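Local coordinates for protein alpha-11 giardin (Giardia intestinalis, PDB 2II2) that binds calcium, probably also acidic phospholipids as an annexin, and may help the parasite attach to the intestinal mucosa through its ventral-disk cytoskeleton, at residues 93-98 with 218-223; 188-193 with 228-233; 208-213 with 236-241; 225-228 with 233-236. All coordinates share one frame; numbering follows the deposited sequence. Where two conformers were deposited one is given.

Interaction 1. Residues 93-98 with 218-223; sequences DFRAIH and NARGLC
Arg95 and His98 meet Arg220 and Gly221 where helices 94-102 and 216-230 run almost parallel in the all-helical annexin fold, with short-segment axes 9.8 Å apart at 8°. The first helix is capped by Asp93, whose OD1 takes a weak bond from Ala96 N. Arg95 then sends its extended chain across that of Arg220 at about a right angle. Its CB lies over one face of the Arg220 guanidinium, 3.6 Å from NH1, while its CG and CD pass Arg220 CD and NE. The two guanidinium planes are turned 68° apart and do not stack. Arg220 NH1 gives Arg95 O a weak, bent hydrogen bond (3.2 Å, 132°). His98 brings ND1 to 3.4 Å from Gly221 CA, a close fit made possible by the missing side chain. Water 1, in plane with both the imidazole and the guanidinium, accepts from Arg220 NH1 at 3.0 Å and bonds His98 ND1 at 2.8 Å; the far ring nitrogen, NE2, pairs with Ala138 O. Two like charges also lie close, Arg95 NE being 4.2 Å from Arg220 NE, and the salt bridge from Arg220 NH2 to Asp99 probably offsets this for the buried arginine.

Interaction 2. Residues 188-193 with 228-233; sequences DEYKEI and YNLAPA
Tyr190 and Lys191 approach Asn229 and Leu230 closely, with 6.5 Å from Tyr190 CA to Asn229 CA and 6.1 Å from Lys191 CA to Leu230 CA. The contact brings helix 187-201 of the annexin fold against the C-terminal part of helix 216-230, just before the tight turn of a helix-turn-helix in which Ala231 is the N-cap residue of helix 232-244. Tyr190 carries most of it. With CG anti to the backbone N (chi1 -161°), its ring turns one face to Asn229, and the two side chains cross at about a right angle. Asn229 ND2 stands 3.4 Å above the ring plane, over the ring centre, with the amide tilted 67° from the ring. Asn229 CB also touches this ring near its CB-bearing end, 3.3 Å from Tyr190 CD2. The amide nitrogen does not depend on the ring for a polar partner: ND2 is hydrogen-bonded to Ile182 O, which helps fix the rotation of the amide. Tyr190 OH in turn is hydrogen-bonded to His226 ND1, a bond that holds the hydroxyl while Asn229 covers a face of the ring. Lys191 leads its extended chain away from the contact, and only its backbone is met. Leu230 uses one branch: CD2 lies at the edge of the Tyr190 ring, 4.0 Å from Tyr190 CD2, and 4.1 Å from Lys191 CA.

Interaction 3. Residues 208-213 with 236-241; sequences AIETRY and VAYAFH. With SO4 (sulfate ion), chain C.
Glu210 reaches Tyr238 with its carboxylate alone, over a long distance: Glu210 CA is 12.3 Å from Tyr238 CA. Its CB already points to the other helix. CG stands beside the backbone N (chi1 -72°), and from there the chain runs straight (chi2 178°), spending its whole length on the crossing. CD is the first atom to come near, 3.8 Å from Tyr238 OH. Beyond it OE2 accepts the hydrogen bond of the phenol, 2.7 Å from Tyr238 OH, and also lies 3.4 Å from Tyr238 CE1. This oxygen uses its anti lone pair, the one turned away from OE1, and sits in the plane of the tyrosine ring at its edge; the carboxylate itself is twisted 43° from the ring. Tyr238 comes from the opposite direction, its ring packed against Cys223 and meeting the ring of Tyr227. In this annexin fold the bond joins helix 205-212 to helix 232-244 past helix 216-230, the helix that follows the first and precedes the second in the chain. Ile209 and Tyr213, on the same segment as Glu210, pack on that middle helix at Cys223 and Leu222. One turn after Tyr238, His241 stacks on Trp277, and in one of its two conformers NE2 makes a weak and doubtful hydrogen bond of 3.2 Å to O3 of a sulfate ion, probably from the crystallisation liquor.

Interaction 4. Residues 225-228 with 233-236; sequences AHYY and ARAV
Tyr227 and Arg234 lie with ring and guanidinium only 27° from parallel, but offset. Tyr227 CE2 stands over one face of the guanidinium, 3.5 Å from Arg234 NE, whereas NE approaches the ring obliquely. The arginine gets there with CG anti to its own backbone N (chi1 -165°) and an extended chain, whose CG and CD run past Tyr227 CD2, each at 3.7 Å. Water 2 closes the outer end: in the guanidinium plane, it accepts from Arg234 NH2 at 3.0 Å and is also bonded to Tyr227 OH. That hydroxyl is also hydrogen-bonded to Gln206 NE2, giving it two partners, while His226 CD2 lies over the ring centre, 3.6 Å above its plane. Tyr228 turns the other way, its side chain leading off toward Ile103 and Thr105. Its backbone N and CB do the touching, N at 3.6 Å and CB at 3.9 Å from Ala235 CB, with that methyl near the plane of the Tyr228 ring, at its edge. The small Ala235 lets the backbones close in tightly, Tyr227 CA being 4.7 Å from Ala235 CA. Such close packing of two successive helices across a short connection is typical of the helix-turn-helix pairs within the helical repeats of annexins.

Overall arrangement
From the N terminus, interaction 1 opens first, at 93-98, and closes a long, mostly helical loop at 218-223, tying helix 94-102 to helix 216-230. Within that span, 188-193 opens interaction 2 and 208-213 opens interaction 3; both close after interaction 1, at 228-233 and 236-241, so these three contacts cross one another. Interaction 4 is the short closure 225-228 to 233-236, in series after interaction 1. It shares Tyr228 and Ala233 with interaction 2 and Val236 with interaction 3. Helix 216-230 serves interactions 1, 2 and 4, and interaction 3 joins the helices before and after it.

Interaction 1. Residues 93-98 with 218-223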
loop_
_atom_site.group_PDB
_atom_site.type_symbol
_atom_site.label_atom_id
_atom_site.label_comp_id
_atom_site.label_asym_id
_atom_site.label_seq_id
_atom_site.Cartn_x
_atom_site.Cartn_y
_atom_site.Cartn_z
ATOM N N ASP A 93 -5.659 5.760 10.530
ATOM C CA ASP A 93 -5.662 4.435 9.905
ATOM C C ASP A 93 -4.203 4.110 9.602
ATOM O O ASP A 93 -3.631 4.508 8.550
ATOM C CB ASP A 93 -6.471 4.461 8.611
ATOM C CG ASP A 93 -6.480 3.128 7.882
ATOM O OD1 ASP A 93 -5.734 2.228 8.306
ATOM O OD2 ASP A 93 -7.212 2.983 6.887
ATOM N N PHE A 94 -3.548 3.447 10.555
ATOM C CA PHE A 94 -2.156 3.112 10.364
ATOM C C PHE A 94 -1.939 2.195 9.169
ATOM O O PHE A 94 -0.863 2.239 8.554
ATOM C CB PHE A 94 -1.554 2.478 11.620
ATOM C CG PHE A 94 -1.259 3.467 12.700
ATOM C CD1 PHE A 94 -1.909 3.375 13.914
ATOM C CD2 PHE A 94 -0.337 4.491 12.513
ATOM C CE1 PHE A 94 -1.633 4.282 14.955
ATOM C CE2 PHE A 94 -0.062 5.410 13.546
ATOM C CZ PHE A 94 -0.710 5.296 14.760
ATOM N N ARG A 95 -2.905 1.336 8.852
ATOM C CA ARG A 95 -2.681 0.441 7.713
ATOM C C ARG A 95 -2.405 1.275 6.447
ATOM O O ARG A 95 -1.494 0.975 5.682
ATOM C CB ARG A 95 -3.866 -0.484 7.477
ATOM C CG ARG A 95 -4.085 -1.500 8.565
ATOM C CD ARG A 95 -5.166 -2.480 8.146
ATOM N NE ARG A 95 -5.282 -3.589 9.081
ATOM C CZ ARG A 95 -5.920 -3.534 10.250
ATOM N NH1 ARG A 95 -6.546 -2.426 10.634
ATOM N NH2 ARG A 95 -5.957 -4.603 11.045
ATOM N N ALA A 96 -3.216 2.319 6.260
ATOM C CA ALA A 96 -3.112 3.158 5.069
ATOM C C ALA A 96 -1.838 4.015 5.101
ATOM O O ALA A 96 -1.144 4.174 4.086
ATOM C CB ALA A 96 -4.335 4.044 4.916
ATOM N N ILE A 97 -1.517 4.595 6.267
ATOM C CA ILE A 97 -0.283 5.388 6.363
ATOM C C ILE A 97 0.937 4.507 6.086
ATOM O O ILE A 97 1.842 4.893 5.340
ATOM C CB ILE A 97 -0.152 6.076 7.756
ATOM C CG1 ILE A 97 -1.370 6.977 8.038
ATOM C CG2 ILE A 97 1.135 6.875 7.797
ATOM C CD1 ILE A 97 -1.524 7.363 9.511
ATOM N N HIS A 98 0.951 3.322 6.676
ATOM C CA HIS A 98 2.044 2.396 6.483
ATOM C C HIS A 98 2.225 2.026 5.024
ATOM O O HIS A 98 3.345 1.992 4.503
ATOM C CB HIS A 98 1.820 1.125 7.302
ATOM C CG HIS A 98 2.018 1.314 8.763
ATOM N ND1 HIS A 98 1.590 0.382 9.677
ATOM C CD2 HIS A 98 2.573 2.324 9.475
ATOM C CE1 HIS A 98 1.874 0.812 10.893
ATOM N NE2 HIS A 98 2.496 1.977 10.796
ATOM N N ASN A 218 -0.135 -3.055 14.254
ATOM C CA ASN A 218 1.274 -3.145 14.633
ATOM C C ASN A 218 1.966 -4.282 13.871
ATOM O O ASN A 218 2.991 -4.076 13.214
ATOM C CB ASN A 218 1.469 -3.393 16.144
ATOM C CG ASN A 218 1.340 -2.119 17.011
ATOM O OD1 ASN A 218 1.600 -1.001 16.566
ATOM N ND2 ASN A 218 0.960 -2.311 18.273
ATOM N N ALA A 219 1.407 -5.487 13.973
ATOM C CA ALA A 219 2.030 -6.668 13.358
ATOM C C ALA A 219 2.176 -6.481 11.856
ATOM O O ALA A 219 3.211 -6.760 11.270
ATOM C CB ALA A 219 1.224 -7.931 13.664
ATOM N N ARG A 220 1.096 -6.013 11.241
ATOM C CA ARG A 220 1.086 -5.828 9.804
ATOM C C ARG A 220 2.136 -4.812 9.370
ATOM O O ARG A 220 2.870 -5.021 8.385
ATOM C CB ARG A 220 -0.298 -5.367 9.354
ATOM C CG ARG A 220 -0.456 -5.046 7.874
ATOM C CD ARG A 220 -1.794 -4.406 7.679
ATOM N NE ARG A 220 -2.143 -4.053 6.304
ATOM C CZ ARG A 220 -1.716 -2.953 5.684
ATOM N NH1 ARG A 220 -0.910 -2.065 6.301
ATOM N NH2 ARG A 220 -2.081 -2.705 4.435
ATOM N N GLY A 221 2.222 -3.698 10.094
ATOM C CA GLY A 221 3.174 -2.657 9.689
ATOM C C GLY A 221 4.633 -3.121 9.793
ATOM O O GLY A 221 5.467 -2.845 8.916
ATOM N N LEU A 222 4.941 -3.815 10.889
ATOM C CA LEU A 222 6.292 -4.343 11.039
ATOM C C LEU A 222 6.597 -5.355 9.960
ATOM O O LEU A 222 7.693 -5.385 9.430
ATOM C CB LEU A 222 6.471 -4.988 12.429
ATOM C CG LEU A 222 6.617 -3.998 13.574
ATOM C CD1 LEU A 222 6.423 -4.733 14.869
ATOM C CD2 LEU A 222 8.014 -3.308 13.527
ATOM N N CYS A 223 5.629 -6.212 9.621
ATOM C CA CYS A 223 5.875 -7.177 8.550
ATOM C C CYS A 223 6.084 -6.491 7.197
ATOM O O CYS A 223 6.852 -6.972 6.379
ATOM C CB CYS A 223 4.736 -8.184 8.446
ATOM S SG CYS A 223 4.699 -9.407 9.758
HETATM O O HOH W 1 -0.241 -1.704 9.175
#

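Interaction 2. Residues 188-193 with 228-233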
loop_
_atom_site.group_PDB
_atom_site.type_symbol
_atom_site.label_atom_id
_atom_site.label_comp_id
_atom_site.label_asym_id
_atom_site.label_seq_id
_atom_site.Cartn_x
_atom_site.Cartn_y
_atom_site.Cartn_z
ATOM N N ASP A 188 21.166 -5.245 1.510
ATOM C CA ASP A 188 22.199 -6.275 1.555
ATOM C C ASP A 188 22.361 -6.824 2.964
ATOM O O ASP A 188 22.391 -8.043 3.166
ATOM C CB ASP A 188 23.539 -5.741 1.034
ATOM C CG ASP A 188 23.593 -5.600 -0.484
ATOM O OD1 ASP A 188 22.642 -5.970 -1.194
ATOM O OD2 ASP A 188 24.628 -5.109 -0.966
ATOM N N GLU A 189 22.513 -5.935 3.947
ATOM C CA GLU A 189 22.661 -6.414 5.310
ATOM C C GLU A 189 21.392 -7.089 5.819
ATOM O O GLU A 189 21.470 -8.087 6.529
ATOM C CB GLU A 189 23.036 -5.286 6.253
ATOM C CG GLU A 189 24.490 -4.894 6.097
ATOM C CD GLU A 189 25.059 -4.040 7.242
ATOM O OE1 GLU A 189 24.256 -3.499 8.054
ATOM O OE2 GLU A 189 26.319 -3.875 7.275
ATOM N N TYR A 190 20.219 -6.550 5.468
ATOM C CA TYR A 190 19.005 -7.145 5.975
ATOM C C TYR A 190 18.758 -8.577 5.473
ATOM O O TYR A 190 18.240 -9.409 6.214
ATOM C CB TYR A 190 17.759 -6.284 5.658
ATOM C CG TYR A 190 16.611 -6.658 6.550
ATOM C CD1 TYR A 190 16.595 -6.247 7.878
ATOM C CD2 TYR A 190 15.574 -7.460 6.095
ATOM C CE1 TYR A 190 15.550 -6.598 8.739
ATOM C CE2 TYR A 190 14.508 -7.817 6.928
ATOM C CZ TYR A 190 14.505 -7.390 8.274
ATOM O OH TYR A 190 13.468 -7.722 9.136
ATOM N N LYS A 191 19.122 -8.852 4.221
ATOM C CA LYS A 191 18.990 -10.218 3.720
ATOM C C LYS A 191 19.783 -11.167 4.640
ATOM O O LYS A 191 19.318 -12.277 4.973
ATOM C CB LYS A 191 19.543 -10.299 2.299
ATOM C CG LYS A 191 19.287 -11.625 1.607
ATOM C CD LYS A 191 19.793 -11.664 0.182
ATOM C CE LYS A 191 19.372 -12.979 -0.470
ATOM N NZ LYS A 191 19.810 -13.002 -1.892
ATOM N N GLU A 192 20.981 -10.725 5.048
ATOM C CA GLU A 192 21.805 -11.520 5.943
ATOM C C GLU A 192 21.232 -11.615 7.374
ATOM O O GLU A 192 21.268 -12.685 8.000
ATOM C CB GLU A 192 23.215 -10.952 5.964
ATOM C CG GLU A 192 23.865 -11.017 4.594
ATOM C CD GLU A 192 25.022 -10.040 4.392
ATOM O OE1 GLU A 192 25.408 -9.328 5.350
ATOM O OE2 GLU A 192 25.545 -9.986 3.247
ATOM N N ILE A 193 20.690 -10.502 7.890
ATOM C CA ILE A 193 20.077 -10.480 9.208
ATOM C C ILE A 193 18.898 -11.446 9.246
ATOM O O ILE A 193 18.747 -12.222 10.206
ATOM C CB ILE A 193 19.646 -9.047 9.586
ATOM C CG1 ILE A 193 20.883 -8.154 9.782
ATOM C CG2 ILE A 193 18.720 -9.046 10.799
ATOM C CD1 ILE A 193 20.525 -6.655 9.760
ATOM N N TYR A 228 9.710 -5.270 2.910
ATOM C CA TYR A 228 10.190 -4.260 1.977
ATOM C C TYR A 228 11.699 -4.377 1.803
ATOM O O TYR A 228 12.218 -4.238 0.704
ATOM C CB TYR A 228 9.800 -2.848 2.454
ATOM C CG TYR A 228 10.183 -1.820 1.407
ATOM C CD1 TYR A 228 9.303 -1.517 0.362
ATOM C CD2 TYR A 228 11.393 -1.171 1.455
ATOM C CE1 TYR A 228 9.648 -0.601 -0.632
ATOM C CE2 TYR A 228 11.750 -0.255 0.455
ATOM C CZ TYR A 228 10.872 0.031 -0.584
ATOM O OH TYR A 228 11.214 0.923 -1.578
ATOM N N ASN A 229 12.376 -4.630 2.923
ATOM C CA ASN A 229 13.817 -4.804 2.896
ATOM C C ASN A 229 14.274 -5.988 2.028
ATOM O O ASN A 229 15.350 -5.966 1.453
ATOM C CB ASN A 229 14.389 -4.985 4.275
ATOM C CG ASN A 229 14.377 -3.719 5.102
ATOM O OD1 ASN A 229 14.227 -2.619 4.567
ATOM N ND2 ASN A 229 14.541 -3.861 6.403
ATOM N N LEU A 230 13.479 -7.047 2.041
ATOM C CA LEU A 230 13.772 -8.229 1.227
ATOM C C LEU A 230 13.469 -7.995 -0.260
ATOM O O LEU A 230 14.308 -8.308 -1.126
ATOM C CB LEU A 230 13.035 -9.441 1.784
ATOM C CG LEU A 230 13.450 -9.872 3.207
ATOM C CD1 LEU A 230 12.563 -11.012 3.731
ATOM C CD2 LEU A 230 14.925 -10.232 3.334
ATOM N N ALA A 231 12.311 -7.395 -0.556
ATOM C CA ALA A 231 11.999 -6.908 -1.900
ATOM C C ALA A 231 10.781 -6.004 -1.803
ATOM O O ALA A 231 9.813 -6.358 -1.176
ATOM C CB ALA A 231 11.651 -8.053 -2.836
ATOM N N PRO A 232 10.799 -4.823 -2.405
ATOM C CA PRO A 232 9.612 -3.975 -2.366
ATOM C C PRO A 232 8.316 -4.682 -2.726
ATOM O O PRO A 232 7.293 -4.486 -2.063
ATOM C CB PRO A 232 9.973 -2.869 -3.335
ATOM C CG PRO A 232 11.453 -2.711 -3.074
ATOM C CD PRO A 232 11.952 -4.131 -3.001
ATOM N N ALA A 233 8.336 -5.514 -3.764
ATOM C CA ALA A 233 7.094 -6.155 -4.195
ATOM C C ALA A 233 6.629 -7.242 -3.232
ATOM O O ALA A 233 5.477 -7.637 -3.268
ATOM C CB ALA A 233 7.259 -6.705 -5.622
#

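Interaction 3. Residues 208-213 with 236-241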
loop_
_atom_site.group_PDB
_atom_site.type_symbol
_atom_site.label_atom_id
_atom_site.label_comp_id
_atom_site.label_asym_id
_atom_site.label_seq_id
_atom_site.Cartn_x
_atom_site.Cartn_y
_atom_site.Cartn_z
ATOM N N ALA A 208 7.432 -14.545 13.926
ATOM C CA ALA A 208 7.814 -13.968 15.217
ATOM C C ALA A 208 7.076 -12.645 15.476
ATOM O O ALA A 208 6.590 -12.418 16.578
ATOM C CB ALA A 208 9.298 -13.817 15.300
ATOM N N ILE A 209 6.999 -11.789 14.459
ATOM C CA ILE A 209 6.230 -10.549 14.613
ATOM C C ILE A 209 4.750 -10.823 14.910
ATOM O O ILE A 209 4.165 -10.209 15.786
ATOM C CB ILE A 209 6.368 -9.683 13.350
ATOM C CG1 ILE A 209 7.794 -9.160 13.189
ATOM C CG2 ILE A 209 5.408 -8.513 13.368
ATOM C CD1 ILE A 209 8.075 -8.551 11.806
ATOM N N GLU A 210 4.144 -11.700 14.119
ATOM C CA GLU A 210 2.712 -11.903 14.222
ATOM C C GLU A 210 2.337 -12.585 15.533
ATOM O O GLU A 210 1.252 -12.340 16.060
ATOM C CB GLU A 210 2.198 -12.626 12.977
ATOM C CG GLU A 210 2.204 -11.727 11.748
ATOM C CD GLU A 210 1.755 -12.392 10.473
ATOM O OE1 GLU A 210 1.782 -13.631 10.385
ATOM O OE2 GLU A 210 1.361 -11.663 9.520
ATOM N N THR A 211 3.255 -13.378 16.079
ATOM C CA THR A 211 3.022 -13.971 17.394
ATOM C C THR A 211 3.122 -12.930 18.503
ATOM O O THR A 211 2.309 -12.934 19.453
ATOM C CB THR A 211 3.997 -15.139 17.663
ATOM O OG1 THR A 211 3.667 -16.202 16.756
ATOM C CG2 THR A 211 3.938 -15.645 19.129
ATOM N N ARG A 212 4.102 -12.035 18.381
ATOM C CA ARG A 212 4.365 -11.059 19.438
ATOM C C ARG A 212 3.329 -9.942 19.488
ATOM O O ARG A 212 2.934 -9.509 20.554
ATOM C CB ARG A 212 5.737 -10.418 19.242
ATOM C CG ARG A 212 5.971 -9.222 20.147
ATOM C CD ARG A 212 5.988 -9.585 21.618
ATOM N NE ARG A 212 7.303 -10.102 21.934
ATOM C CZ ARG A 212 7.769 -10.306 23.165
ATOM N NH1 ARG A 212 7.010 -10.044 24.226
ATOM N NH2 ARG A 212 9.023 -10.751 23.306
ATOM N N TYR A 213 2.967 -9.422 18.326
ATOM C CA TYR A 213 2.135 -8.214 18.266
ATOM C C TYR A 213 0.695 -8.572 18.037
ATOM O O TYR A 213 0.286 -8.895 16.929
ATOM C CB TYR A 213 2.622 -7.261 17.171
ATOM C CG TYR A 213 3.882 -6.560 17.573
ATOM C CD1 TYR A 213 5.122 -7.118 17.313
ATOM C CD2 TYR A 213 3.839 -5.339 18.244
ATOM C CE1 TYR A 213 6.273 -6.472 17.711
ATOM C CE2 TYR A 213 4.977 -4.698 18.637
ATOM C CZ TYR A 213 6.203 -5.264 18.365
ATOM O OH TYR A 213 7.389 -4.632 18.729
ATOM N N VAL A 236 4.428 -5.527 -0.837
ATOM C CA VAL A 236 3.123 -5.367 -1.449
ATOM C C VAL A 236 2.346 -6.686 -1.413
ATOM O O VAL A 236 1.165 -6.710 -1.079
ATOM C CB VAL A 236 3.258 -4.842 -2.886
ATOM C CG1 VAL A 236 1.898 -4.798 -3.598
ATOM C CG2 VAL A 236 3.883 -3.467 -2.898
ATOM N N ALA A 237 3.017 -7.792 -1.749
ATOM C CA ALA A 237 2.366 -9.104 -1.687
ATOM C C ALA A 237 1.862 -9.401 -0.276
ATOM O O ALA A 237 0.739 -9.899 -0.118
ATOM C CB ALA A 237 3.322 -10.184 -2.118
ATOM N N TYR A 238 2.676 -9.150 0.752
ATOM C CA TYR A 238 2.244 -9.388 2.140
ATOM C C TYR A 238 1.021 -8.533 2.476
ATOM O O TYR A 238 0.058 -9.030 3.059
ATOM C CB TYR A 238 3.409 -9.094 3.106
ATOM C CG TYR A 238 2.918 -9.163 4.528
ATOM C CD1 TYR A 238 2.846 -10.369 5.210
ATOM C CD2 TYR A 238 2.479 -8.017 5.185
ATOM C CE1 TYR A 238 2.337 -10.414 6.491
ATOM C CE2 TYR A 238 1.954 -8.046 6.448
ATOM C CZ TYR A 238 1.884 -9.232 7.118
ATOM O OH TYR A 238 1.349 -9.237 8.386
ATOM N N ALA A 239 1.055 -7.257 2.108
ATOM C CA ALA A 239 -0.050 -6.364 2.400
ATOM C C ALA A 239 -1.324 -6.868 1.717
ATOM O O ALA A 239 -2.419 -6.845 2.303
ATOM C CB ALA A 239 0.271 -4.963 1.978
ATOM N N PHE A 240 -1.190 -7.345 0.490
ATOM C CA PHE A 240 -2.329 -7.865 -0.253
ATOM C C PHE A 240 -2.893 -9.111 0.425
ATOM O O PHE A 240 -4.113 -9.260 0.582
ATOM C CB PHE A 240 -1.964 -8.104 -1.743
ATOM C CG PHE A 240 -3.180 -8.239 -2.611
ATOM C CD1 PHE A 240 -3.823 -7.106 -3.095
ATOM C CD2 PHE A 240 -3.710 -9.482 -2.902
ATOM C CE1 PHE A 240 -4.976 -7.199 -3.832
ATOM C CE2 PHE A 240 -4.857 -9.594 -3.672
ATOM C CZ PHE A 240 -5.491 -8.438 -4.152
ATOM N N HIS A 241 -1.985 -9.998 0.850
ATOM C CA HIS A 241 -2.353 -11.183 1.640
ATOM C C HIS A 241 -3.133 -10.774 2.903
ATOM O O HIS A 241 -4.198 -11.327 3.235
ATOM C CB HIS A 241 -1.094 -11.979 2.037
ATOM C CG HIS A 241 -1.398 -13.228 2.815
ATOM N ND1 HIS A 241 -2.167 -14.252 2.304
ATOM C CD2 HIS A 241 -1.041 -13.619 4.060
ATOM C CE1 HIS A 241 -2.270 -15.218 3.197
ATOM N NE2 HIS A 241 -1.597 -14.856 4.274
HETATM S S SO4 C . 1.125 -16.876 6.754
HETATM O O1 SO4 C . 0.748 -17.158 8.136
HETATM O O2 SO4 C . 0.434 -17.815 5.875
HETATM O O3 SO4 C . 0.741 -15.509 6.410
HETATM O O4 SO4 C . 2.568 -17.029 6.590
#

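Interaction 4. Residues 225-228 with 233-236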
loop_
_atom_site.group_PDB
_atom_site.type_symbol
_atom_site.label_atom_id
_atom_site.label_comp_id
_atom_site.label_asym_id
_atom_site.label_seq_id
_atom_site.Cartn_x
_atom_site.Cartn_y
_atom_site.Cartn_z
ATOM N N ALA A 225 7.407 -3.474 6.693
ATOM C CA ALA A 225 8.756 -2.896 6.700
ATOM C C ALA A 225 9.834 -3.969 6.535
ATOM O O ALA A 225 10.804 -3.805 5.774
ATOM C CB ALA A 225 8.987 -2.079 7.939
ATOM N N HIS A 226 9.662 -5.072 7.245
ATOM C CA HIS A 226 10.524 -6.255 7.118
ATOM C C HIS A 226 10.579 -6.740 5.676
ATOM O O HIS A 226 11.646 -6.888 5.094
ATOM C CB HIS A 226 9.946 -7.333 8.055
ATOM C CG HIS A 226 10.350 -8.729 7.707
ATOM N ND1 HIS A 226 11.633 -9.201 7.873
ATOM C CD2 HIS A 226 9.627 -9.732 7.165
ATOM C CE1 HIS A 226 11.672 -10.452 7.448
ATOM N NE2 HIS A 226 10.472 -10.799 7.026
ATOM N N TYR A 227 9.416 -7.005 5.094
ATOM C CA TYR A 227 9.394 -7.550 3.741
ATOM C C TYR A 227 9.925 -6.571 2.707
ATOM O O TYR A 227 10.503 -7.007 1.728
ATOM C CB TYR A 227 8.007 -8.083 3.376
ATOM C CG TYR A 227 7.745 -9.471 3.922
ATOM C CD1 TYR A 227 6.631 -9.747 4.692
ATOM C CD2 TYR A 227 8.624 -10.520 3.642
ATOM C CE1 TYR A 227 6.386 -11.050 5.181
ATOM C CE2 TYR A 227 8.385 -11.811 4.122
ATOM C CZ TYR A 227 7.269 -12.071 4.887
ATOM O OH TYR A 227 7.045 -13.357 5.307
ATOM N N TYR A 228 9.710 -5.270 2.910
ATOM C CA TYR A 228 10.190 -4.260 1.977
ATOM C C TYR A 228 11.699 -4.377 1.803
ATOM O O TYR A 228 12.218 -4.238 0.704
ATOM C CB TYR A 228 9.800 -2.848 2.454
ATOM C CG TYR A 228 10.183 -1.820 1.407
ATOM C CD1 TYR A 228 9.303 -1.517 0.362
ATOM C CD2 TYR A 228 11.393 -1.171 1.455
ATOM C CE1 TYR A 228 9.648 -0.601 -0.632
ATOM C CE2 TYR A 228 11.750 -0.255 0.455
ATOM C CZ TYR A 228 10.872 0.031 -0.584
ATOM O OH TYR A 228 11.214 0.923 -1.578
ATOM N N ALA A 233 8.336 -5.514 -3.764
ATOM C CA ALA A 233 7.094 -6.155 -4.195
ATOM C C ALA A 233 6.629 -7.242 -3.232
ATOM O O ALA A 233 5.477 -7.637 -3.268
ATOM C CB ALA A 233 7.259 -6.705 -5.622
ATOM N N ARG A 234 7.562 -7.736 -2.417
ATOM C CA ARG A 234 7.223 -8.686 -1.372
ATOM C C ARG A 234 6.404 -8.015 -0.266
ATOM O O ARG A 234 5.511 -8.631 0.320
ATOM C CB ARG A 234 8.500 -9.356 -0.830
ATOM C CG ARG A 234 8.229 -10.597 -0.023
ATOM C CD ARG A 234 9.500 -11.351 0.170
ATOM N NE ARG A 234 9.276 -12.602 0.856
ATOM C CZ ARG A 234 10.231 -13.463 1.183
ATOM N NH1 ARG A 234 11.485 -13.198 0.845
ATOM N NH2 ARG A 234 9.919 -14.579 1.838
ATOM N N ALA A 235 6.746 -6.766 0.061
ATOM C CA ALA A 235 5.948 -6.002 1.008
ATOM C C ALA A 235 4.528 -5.826 0.464
ATOM O O ALA A 235 3.571 -5.953 1.226
ATOM C CB ALA A 235 6.565 -4.644 1.263
ATOM N N VAL A 236 4.428 -5.527 -0.837
ATOM C CA VAL A 236 3.123 -5.367 -1.449
ATOM C C VAL A 236 2.346 -6.686 -1.413
ATOM O O VAL A 236 1.165 -6.710 -1.079
ATOM C CB VAL A 236 3.258 -4.842 -2.886
ATOM C CG1 VAL A 236 1.898 -4.798 -3.598
ATOM C CG2 VAL A 236 3.883 -3.467 -2.898
HETATM O O HOH W 2 7.072 -14.773 2.700
#